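Nucleoporin NUP82 (Chaetomium thermophilum, PDB 5CWW) probably serves as a structural component of the nuclear pore complex and as a docking partner for passing nuclear transport factors. Local coordinates at residues V58-I64 against A114-L120. Numbering follows the deposited sequence.
Sequences VACGKQI and ADDIRQL
Ile117 packs against Ala59 and Ile64 and is tied by its backbone to Gly61, where two neighbouring four-stranded blades of the N-terminal beta-propeller domain of NUP82 meet. Residues 58-64 form a hairpin, its type II' turn running from Cys60 to Gln63; residues 114-120 lead into strand 119-122, the first of the next blade. Gly61 suits the turn because its positive phi favours glycine, and its O accepts the N-H of Ile117 at 2.9 Å in a nearly straight bond (174°) whose donor stands 30° off the carbonyl plane. The Ile117 side chain then divides over the hairpin. A chi1 of -62° turns CG1 anti to the carbonyl carbon and leaves CG2 opposite the backbone N, pressed on Ala59 CB at 3.6 Å, a spot where a methyl lets the chains come close, while CD1 reaches Ile64 CG1 at 3.7 Å, the two isoleucines lying roughly perpendicular. Leu120 continues this apolar layer: its CD1 lies 3.9 Å from Ala59 CB, and its CD2 meets Ile64 CD1 as the two side chains run antiparallel past one another. Val131 of strand 128-132 touches Ile64, Ile117 and Leu120. With an alanine at Ile117, Ala59 CB and Ile64 CG1 would probably both lose a partner and a gap open between the blades. Polar residues suit the more exposed edge, where Lys62 runs over the backbone of Ala114 and Asp115, its CE 3.5 Å from Ala114 O, before bending at its last torsion; its NZ is too far from Asp116 OD1 for a salt bridge. Beside it, the Asp116 N-H bonds to Asp115 OD1 at 2.6 Å, meeting the carboxylate on its anti side.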
loop_
_atom_site.group_PDB
_atom_site.type_symbol
_atom_site.label_atom_id
_atom_site.label_comp_id
_atom_site.label_asym_id
_atom_site.label_seq_id
_atom_site.Cartn_x
_atom_site.Cartn_y
_atom_site.Cartn_z
ATOM N N VAL B 58 -5.705 17.716 -14.343
ATOM C CA VAL B 58 -4.266 17.672 -14.579
ATOM C C VAL B 58 -3.515 18.569 -13.607
ATOM O O VAL B 58 -3.602 19.796 -13.682
ATOM C CB VAL B 58 -3.928 18.102 -16.020
ATOM C CG1 VAL B 58 -2.437 17.934 -16.298
ATOM C CG2 VAL B 58 -4.755 17.303 -17.020
ATOM N N ALA B 59 -2.764 17.948 -12.703
ATOM C CA ALA B 59 -1.974 18.689 -11.733
ATOM C C ALA B 59 -0.742 19.288 -12.399
ATOM O O ALA B 59 0.038 18.580 -13.034
ATOM C CB ALA B 59 -1.566 17.787 -10.577
ATOM N N CYS B 60 -0.586 20.600 -12.258
ATOM C CA CYS B 60 0.590 21.304 -12.749
ATOM C C CYS B 60 1.088 22.258 -11.672
ATOM O O CYS B 60 0.643 23.400 -11.589
ATOM C CB CYS B 60 0.269 22.054 -14.042
ATOM S SG CYS B 60 -0.261 20.958 -15.382
ATOM N N GLY B 61 2.005 21.778 -10.841
ATOM C CA GLY B 61 2.503 22.567 -9.730
ATOM C C GLY B 61 1.497 22.590 -8.597
ATOM O O GLY B 61 1.133 21.541 -8.066
ATOM N N LYS B 62 1.039 23.784 -8.234
ATOM C CA LYS B 62 0.106 23.947 -7.122
ATOM C C LYS B 62 -1.332 24.167 -7.593
ATOM O O LYS B 62 -2.180 24.592 -6.809
ATOM C CB LYS B 62 0.538 25.119 -6.236
ATOM C CG LYS B 62 1.898 24.942 -5.583
ATOM C CD LYS B 62 2.234 26.129 -4.692
ATOM C CE LYS B 62 3.551 25.927 -3.960
ATOM N NZ LYS B 62 4.698 25.769 -4.895
ATOM N N GLN B 63 -1.604 23.878 -8.864
ATOM C CA GLN B 63 -2.947 24.044 -9.414
ATOM C C GLN B 63 -3.383 22.818 -10.211
ATOM O O GLN B 63 -2.550 22.059 -10.709
ATOM C CB GLN B 63 -3.018 25.288 -10.305
ATOM C CG GLN B 63 -2.145 25.218 -11.548
ATOM C CD GLN B 63 -2.201 26.490 -12.374
ATOM O OE1 GLN B 63 -2.644 27.536 -11.898
ATOM N NE2 GLN B 63 -1.761 26.402 -13.623
ATOM N N ILE B 64 -4.696 22.635 -10.317
ATOM C CA ILE B 64 -5.274 21.546 -11.094
ATOM C C ILE B 64 -6.040 22.110 -12.287
ATOM O O ILE B 64 -6.965 22.906 -12.123
ATOM C CB ILE B 64 -6.225 20.677 -10.244
ATOM C CG1 ILE B 64 -5.510 20.166 -8.990
ATOM C CG2 ILE B 64 -6.759 19.505 -11.071
ATOM C CD1 ILE B 64 -6.427 19.481 -7.993
ATOM N N ALA B 114 0.941 23.634 -0.494
ATOM C CA ALA B 114 2.158 24.410 -0.280
ATOM C C ALA B 114 3.343 23.819 -1.040
ATOM O O ALA B 114 4.458 24.333 -0.956
ATOM C CB ALA B 114 2.474 24.490 1.205
ATOM N N ASP B 115 3.097 22.743 -1.780
ATOM C CA ASP B 115 4.139 22.108 -2.579
ATOM C C ASP B 115 3.525 21.463 -3.816
ATOM O O ASP B 115 2.309 21.295 -3.893
ATOM C CB ASP B 115 4.890 21.064 -1.747
ATOM C CG ASP B 115 6.299 20.810 -2.255
ATOM O OD1 ASP B 115 6.576 21.105 -3.437
ATOM O OD2 ASP B 115 7.131 20.309 -1.469
ATOM N N ASP B 116 4.371 21.104 -4.778
ATOM C CA ASP B 116 3.910 20.512 -6.030
ATOM C C ASP B 116 3.059 19.273 -5.784
ATOM O O ASP B 116 3.423 18.405 -4.988
ATOM C CB ASP B 116 5.101 20.151 -6.921
ATOM C CG ASP B 116 5.872 21.368 -7.388
ATOM O OD1 ASP B 116 5.241 22.418 -7.638
ATOM O OD2 ASP B 116 7.111 21.274 -7.507
ATOM N N ILE B 117 1.923 19.199 -6.467
ATOM C CA ILE B 117 1.050 18.038 -6.365
ATOM C C ILE B 117 1.749 16.808 -6.936
ATOM O O ILE B 117 2.398 16.878 -7.979
ATOM C CB ILE B 117 -0.283 18.275 -7.101
ATOM C CG1 ILE B 117 -1.032 19.446 -6.459
ATOM C CG2 ILE B 117 -1.150 17.016 -7.075
ATOM C CD1 ILE B 117 -2.244 19.912 -7.237
ATOM N N ARG B 118 1.597 15.682 -6.247
ATOM C CA ARG B 118 2.241 14.434 -6.642
ATOM C C ARG B 118 1.225 13.426 -7.159
ATOM O O ARG B 118 1.502 12.687 -8.105
ATOM C CB ARG B 118 3.014 13.837 -5.465
ATOM C CG ARG B 118 4.212 14.662 -5.021
ATOM C CD ARG B 118 5.372 14.524 -5.991
ATOM N NE ARG B 118 6.528 15.315 -5.575
ATOM C CZ ARG B 118 7.421 14.922 -4.670
ATOM N NH1 ARG B 118 7.300 13.744 -4.073
ATOM N NH2 ARG B 118 8.440 15.712 -4.363
ATOM N N GLN B 119 0.051 13.397 -6.533
ATOM C CA GLN B 119 -0.969 12.411 -6.876
ATOM C C GLN B 119 -2.381 12.985 -6.834
ATOM O O GLN B 119 -2.718 13.778 -5.950
ATOM C CB GLN B 119 -0.896 11.212 -5.926
ATOM C CG GLN B 119 0.479 10.584 -5.784
ATOM C CD GLN B 119 0.426 9.240 -5.081
ATOM O OE1 GLN B 119 -0.363 8.367 -5.446
ATOM N NE2 GLN B 119 1.258 9.072 -4.058
ATOM N N LEU B 120 -3.191 12.569 -7.803
ATOM C CA LEU B 120 -4.627 12.821 -7.806
ATOM C C LEU B 120 -5.349 11.480 -7.822
ATOM O O LEU B 120 -5.090 10.652 -8.697
ATOM C CB LEU B 120 -5.043 13.657 -9.017
ATOM C CG LEU B 120 -4.347 15.004 -9.202
ATOM C CD1 LEU B 120 -4.786 15.642 -10.514
ATOM C CD2 LEU B 120 -4.639 15.926 -8.032
#